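PDB 5XN8: glycerol Dehydrogenase from Unidentified, which probably catalyses the NAD-dependent oxidation of glycerol to dihydroxyacetone, letting microorganisms use glycerol as a carbon source without oxygen. Local coordinates for residues A281-Q286 against E291-V296; V307-M312 against A350-A355. All blocks are in the same frame, centred on the assembly; numbering follows the deposited sequence.

Contact 1: A281-Q286 against E291-V296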
loop_
_atom_site.group_PDB
_atom_site.type_symbol
_atom_site.label_atom_id
_atom_site.label_comp_id
_atom_site.label_asym_id
_atom_site.label_seq_id
_atom_site.Cartn_x
_atom_site.Cartn_y
_atom_site.Cartn_z
ATOM N N ALA A 281 18.437 -25.987 -6.096
ATOM C CA ALA A 281 18.629 -26.362 -7.494
ATOM C C ALA A 281 17.321 -26.272 -8.286
ATOM O O ALA A 281 17.332 -25.845 -9.434
ATOM C CB ALA A 281 19.215 -27.762 -7.587
ATOM N N GLN A 282 16.206 -26.677 -7.680
ATOM C CA GLN A 282 14.891 -26.564 -8.329
ATOM C C GLN A 282 14.484 -25.110 -8.593
ATOM O O GLN A 282 13.876 -24.833 -9.622
ATOM C CB GLN A 282 13.798 -27.284 -7.529
ATOM C CG GLN A 282 12.422 -27.233 -8.205
ATOM C CD GLN A 282 11.334 -27.918 -7.422
ATOM O OE1 GLN A 282 11.505 -29.023 -6.922
ATOM N NE2 GLN A 282 10.193 -27.273 -7.330
ATOM N N LEU A 283 14.825 -24.193 -7.687
ATOM C CA LEU A 283 14.509 -22.769 -7.874
ATOM C C LEU A 283 15.204 -22.157 -9.088
ATOM O O LEU A 283 14.606 -21.385 -9.837
ATOM C CB LEU A 283 14.882 -21.957 -6.629
ATOM C CG LEU A 283 14.156 -22.232 -5.318
ATOM C CD1 LEU A 283 14.691 -21.293 -4.249
ATOM C CD2 LEU A 283 12.654 -22.105 -5.461
ATOM N N VAL A 284 16.472 -22.498 -9.268
ATOM C CA VAL A 284 17.256 -22.094 -10.439
ATOM C C VAL A 284 16.724 -22.771 -11.701
ATOM O O VAL A 284 16.755 -22.183 -12.782
ATOM C CB VAL A 284 18.748 -22.428 -10.242
ATOM C CG1 VAL A 284 19.546 -22.200 -11.525
ATOM C CG2 VAL A 284 19.327 -21.588 -9.101
ATOM N N LEU A 285 16.243 -24.001 -11.543
ATOM C CA LEU A 285 15.678 -24.800 -12.633
ATOM C C LEU A 285 14.369 -24.225 -13.180
ATOM O O LEU A 285 14.205 -24.111 -14.398
ATOM C CB LEU A 285 15.445 -26.235 -12.143
ATOM C CG LEU A 285 15.207 -27.346 -13.161
ATOM C CD1 LEU A 285 16.406 -27.482 -14.080
ATOM C CD2 LEU A 285 14.926 -28.635 -12.428
ATOM N N GLN A 286 13.448 -23.878 -12.280
ATOM C CA GLN A 286 12.170 -23.234 -12.661
ATOM C C GLN A 286 12.258 -21.702 -12.766
ATOM O O GLN A 286 11.260 -21.040 -13.036
ATOM C CB GLN A 286 11.037 -23.663 -11.712
ATOM C CG GLN A 286 11.056 -23.059 -10.308
ATOM C CD GLN A 286 10.221 -23.854 -9.308
ATOM O OE1 GLN A 286 10.036 -25.067 -9.453
ATOM N NE2 GLN A 286 9.732 -23.182 -8.276
ATOM N N GLU A 291 14.465 -12.584 -5.206
ATOM C CA GLU A 291 14.092 -12.417 -3.774
ATOM C C GLU A 291 13.512 -13.701 -3.180
ATOM O O GLU A 291 13.604 -13.878 -1.971
ATOM C CB GLU A 291 13.331 -11.110 -3.408
ATOM C CG GLU A 291 12.637 -10.274 -4.485
ATOM C CD GLU A 291 11.400 -10.966 -5.022
ATOM O OE1 GLU A 291 11.557 -12.138 -5.441
ATOM O OE2 GLU A 291 10.294 -10.349 -5.022
ATOM N N GLU A 292 12.965 -14.594 -4.002
ATOM C CA GLU A 292 12.541 -15.917 -3.561
ATOM C C GLU A 292 13.764 -16.812 -3.304
ATOM O O GLU A 292 13.825 -17.519 -2.293
ATOM C CB GLU A 292 11.600 -16.574 -4.570
ATOM C CG GLU A 292 11.056 -17.918 -4.094
ATOM C CD GLU A 292 9.798 -18.345 -4.817
ATOM O OE1 GLU A 292 9.867 -18.762 -5.986
ATOM O OE2 GLU A 292 8.704 -18.288 -4.232
ATOM N N ILE A 293 14.727 -16.784 -4.222
ATOM C CA ILE A 293 16.004 -17.477 -4.013
ATOM C C ILE A 293 16.669 -16.982 -2.719
ATOM O O ILE A 293 17.177 -17.785 -1.940
ATOM C CB ILE A 293 16.956 -17.313 -5.241
ATOM C CG1 ILE A 293 16.426 -18.103 -6.440
ATOM C CG2 ILE A 293 18.373 -17.769 -4.927
ATOM C CD1 ILE A 293 16.985 -17.648 -7.772
ATOM N N GLU A 294 16.640 -15.671 -2.489
ATOM C CA GLU A 294 17.264 -15.063 -1.305
ATOM C C GLU A 294 16.587 -15.394 0.038
ATOM O O GLU A 294 17.286 -15.526 1.059
ATOM C CB GLU A 294 17.390 -13.546 -1.476
ATOM C CG GLU A 294 18.458 -13.136 -2.468
ATOM C CD GLU A 294 18.637 -11.623 -2.562
ATOM O OE1 GLU A 294 18.013 -10.871 -1.772
ATOM O OE2 GLU A 294 19.378 -11.155 -3.456
ATOM N N THR A 295 15.261 -15.524 0.049
ATOM C CA THR A 295 14.552 -15.962 1.254
ATOM C C THR A 295 14.895 -17.409 1.639
ATOM O O THR A 295 15.013 -17.719 2.826
ATOM C CB THR A 295 13.010 -15.785 1.184
ATOM O OG1 THR A 295 12.420 -16.823 1.977
ATOM C CG2 THR A 295 12.417 -15.931 -0.154
ATOM N N VAL A 296 15.068 -18.277 0.638
ATOM C CA VAL A 296 15.431 -19.678 0.858
ATOM C C VAL A 296 16.904 -19.816 1.261
ATOM O O VAL A 296 17.229 -20.568 2.179
ATOM C CB VAL A 296 15.120 -20.542 -0.380
ATOM C CG1 VAL A 296 15.647 -21.965 -0.216
ATOM C CG2 VAL A 296 13.624 -20.573 -0.625
#
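L283 carries most of the contact between helix 271-285 and helix 290-303, its side chain meeting I293, V296 and, more loosely, E292. The CB starts on I293: L283 CB lies 4.2 Å from I293 CG1, a methylene-to-methylene touch where the two backbones are nearest, with the CA atoms of L283 and I293 6.7 Å apart. With CG anti to the carbonyl carbon (chi1 -64°), the fork of the leucine is carried out toward the second helix. One branch, CD1, runs on to that helix, passes 4.0 Å from I293 CA and ends against V296, whose CG2 it meets at 3.8 Å. These two side chains reach for each other tip to tip, and the methyl CD1 sits near both branches of the valine. The other branch, CD2, turns toward E292 and comes within 4.4 Å of its OE1, a loose approach of a methyl to a carboxylate oxygen. F177 of helix 162-185 covers both L283 and E292, while L173 of the same helix packs on V296, so a third helix closes this side of the leucine. Q282 NE2 gives a hydrogen bond to Q286 OE1 at 3.1 Å within the segment, one turn on, while Q282 OE1 accepts from the backbone N of A253 and so links the helix to helix 252-260. I293 also packs on K216 of the second subunit. With axes 10.5 Å apart and directions 179° from each other, the two segments form an antiparallel helical hairpin turned by a short loop, part of the all-helical C-terminal domain of the iron-containing alcohol dehydrogenase family.

Contact 2: V307-M312 against A350-A355; sequences VTLAQM and AAILTA
L309 makes the apolar side-chain contacts with I352 and L353 of helix 345-363, using both of its methyls. CD2 of L309 meets CG2 of I352 at 4.0 Å, the two side chains crossing at about a right angle, and CD1 of L309 lies 4.3 Å from CD2 of L353. The branch of I352 that meets L309, CG2, stands anti to its backbone N. I322 of helix 318-329 packs on L309 and I352, and I318 on L309 and L353, so these residues join a hydrophobic layer between helices of the C-terminal helical domain. Polar bonds, by contrast, shape each segment from within. In 307-312, T308 OG1 accepts from Q311 N at 3.2 Å, an ST motif at the start of the 3-10 turn 310-312. The side chain of Q311 reaches back along the segment, its OE1 taking the N-H of V307 at 2.8 Å, nearly end-on to the carbonyl (166°). Outside the two segments, D356 OD1 accepts from L309 N and thereby ties this turn to the helix. On that helix, A350 O is gripped twice, by T354 N and by T354 OG1, each 3.0 Å away and on opposite faces of the carbonyl plane.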
loop_
_atom_site.group_PDB
_atom_site.type_symbol
_atom_site.label_atom_id
_atom_site.label_comp_id
_atom_site.label_asym_id
_atom_site.label_seq_id
_atom_site.Cartn_x
_atom_site.Cartn_y
_atom_site.Cartn_z
ATOM N N VAL A 307 23.966 -24.797 1.323
ATOM C CA VAL A 307 23.624 -24.015 0.118
ATOM C C VAL A 307 24.702 -24.097 -0.979
ATOM O O VAL A 307 24.588 -23.450 -2.009
ATOM C CB VAL A 307 23.315 -22.540 0.463
ATOM C CG1 VAL A 307 22.096 -22.456 1.369
ATOM C CG2 VAL A 307 24.496 -21.849 1.123
ATOM N N THR A 308 25.734 -24.912 -0.751
ATOM C CA THR A 308 26.846 -25.072 -1.689
ATOM C C THR A 308 27.249 -26.529 -1.748
ATOM O O THR A 308 27.075 -27.271 -0.775
ATOM C CB THR A 308 28.094 -24.293 -1.230
ATOM O OG1 THR A 308 28.509 -24.789 0.035
ATOM C CG2 THR A 308 27.821 -22.814 -1.106
ATOM N N LEU A 309 27.835 -26.917 -2.873
ATOM C CA LEU A 309 28.370 -28.260 -3.037
ATOM C C LEU A 309 29.418 -28.608 -1.981
ATOM O O LEU A 309 29.417 -29.728 -1.468
ATOM C CB LEU A 309 28.964 -28.419 -4.433
ATOM C CG LEU A 309 27.939 -28.409 -5.566
ATOM C CD1 LEU A 309 28.625 -28.324 -6.905
ATOM C CD2 LEU A 309 27.048 -29.643 -5.500
ATOM N N ALA A 310 30.278 -27.648 -1.634
ATOM C CA ALA A 310 31.319 -27.858 -0.612
ATOM C C ALA A 310 30.750 -28.221 0.761
ATOM O O ALA A 310 31.274 -29.092 1.432
ATOM C CB ALA A 310 32.225 -26.632 -0.505
ATOM N N GLN A 311 29.660 -27.574 1.168
ATOM C CA GLN A 311 28.977 -27.933 2.430
ATOM C C GLN A 311 28.347 -29.332 2.426
ATOM O O GLN A 311 28.000 -29.852 3.494
ATOM C CB GLN A 311 27.897 -26.916 2.766
ATOM C CG GLN A 311 28.422 -25.563 3.217
ATOM C CD GLN A 311 27.306 -24.567 3.425
ATOM O OE1 GLN A 311 26.374 -24.513 2.639
ATOM N NE2 GLN A 311 27.384 -23.783 4.494
ATOM N N MET A 312 28.166 -29.909 1.235
ATOM C CA MET A 312 27.740 -31.301 1.062
ATOM C C MET A 312 28.888 -32.297 0.821
ATOM O O MET A 312 28.632 -33.457 0.497
ATOM C CB MET A 312 26.783 -31.373 -0.122
ATOM C CG MET A 312 25.538 -30.531 0.040
ATOM S SD MET A 312 24.512 -30.679 -1.405
ATOM C CE MET A 312 23.995 -32.385 -1.342
ATOM N N ALA A 350 23.311 -27.750 -15.167
ATOM C CA ALA A 350 23.284 -26.283 -15.173
ATOM C C ALA A 350 22.742 -25.668 -13.894
ATOM O O ALA A 350 23.349 -24.756 -13.312
ATOM C CB ALA A 350 22.458 -25.790 -16.353
ATOM N N ALA A 351 21.585 -26.162 -13.465
ATOM C CA ALA A 351 20.927 -25.642 -12.278
ATOM C C ALA A 351 21.762 -25.870 -11.017
ATOM O O ALA A 351 21.918 -24.957 -10.204
ATOM C CB ALA A 351 19.555 -26.268 -12.129
ATOM N N ILE A 352 22.309 -27.074 -10.872
ATOM C CA ILE A 352 23.131 -27.425 -9.705
ATOM C C ILE A 352 24.376 -26.522 -9.598
ATOM O O ILE A 352 24.680 -26.025 -8.509
ATOM C CB ILE A 352 23.504 -28.935 -9.710
ATOM C CG1 ILE A 352 22.257 -29.778 -9.417
ATOM C CG2 ILE A 352 24.592 -29.261 -8.689
ATOM C CD1 ILE A 352 22.367 -31.224 -9.877
ATOM N N LEU A 353 25.066 -26.294 -10.719
ATOM C CA LEU A 353 26.278 -25.470 -10.715
ATOM C C LEU A 353 25.974 -24.000 -10.428
ATOM O O LEU A 353 26.714 -23.337 -9.687
ATOM C CB LEU A 353 27.056 -25.596 -12.035
ATOM C CG LEU A 353 27.676 -26.966 -12.364
ATOM C CD1 LEU A 353 28.671 -26.879 -13.519
ATOM C CD2 LEU A 353 28.354 -27.585 -11.152
ATOM N N THR A 354 24.892 -23.494 -11.008
ATOM C CA THR A 354 24.490 -22.111 -10.777
ATOM C C THR A 354 24.004 -21.902 -9.346
ATOM O O THR A 354 24.347 -20.898 -8.713
ATOM C CB THR A 354 23.406 -21.673 -11.770
ATOM O OG1 THR A 354 23.887 -21.842 -13.106
ATOM C CG2 THR A 354 23.009 -20.206 -11.539
ATOM N N ALA A 355 23.230 -22.857 -8.839
ATOM C CA ALA A 355 22.782 -22.834 -7.446
ATOM C C ALA A 355 23.958 -22.775 -6.478
ATOM O O ALA A 355 23.943 -21.983 -5.533
ATOM C CB ALA A 355 21.922 -24.043 -7.141
#

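Well over two hundred residues, including the parallel sheet, precede either contact. Contact 1 then closes a very short loop, joining helix 271-285 to helix 290-303 across four intervening residues. The chain continues through helix 290-303 into the loop of 307-312, and contact 2 closes a wider excursion that takes in helix 318-329 before helix 345-363 returns. The two closures follow in series, neither enclosing nor crossing the other. Their centres are 12 Å apart, and they meet where helix 345-363 lies against helix 271-285, V284 CG1 being 3.8 Å from A351 CA. Both contacts also reach the second subunit.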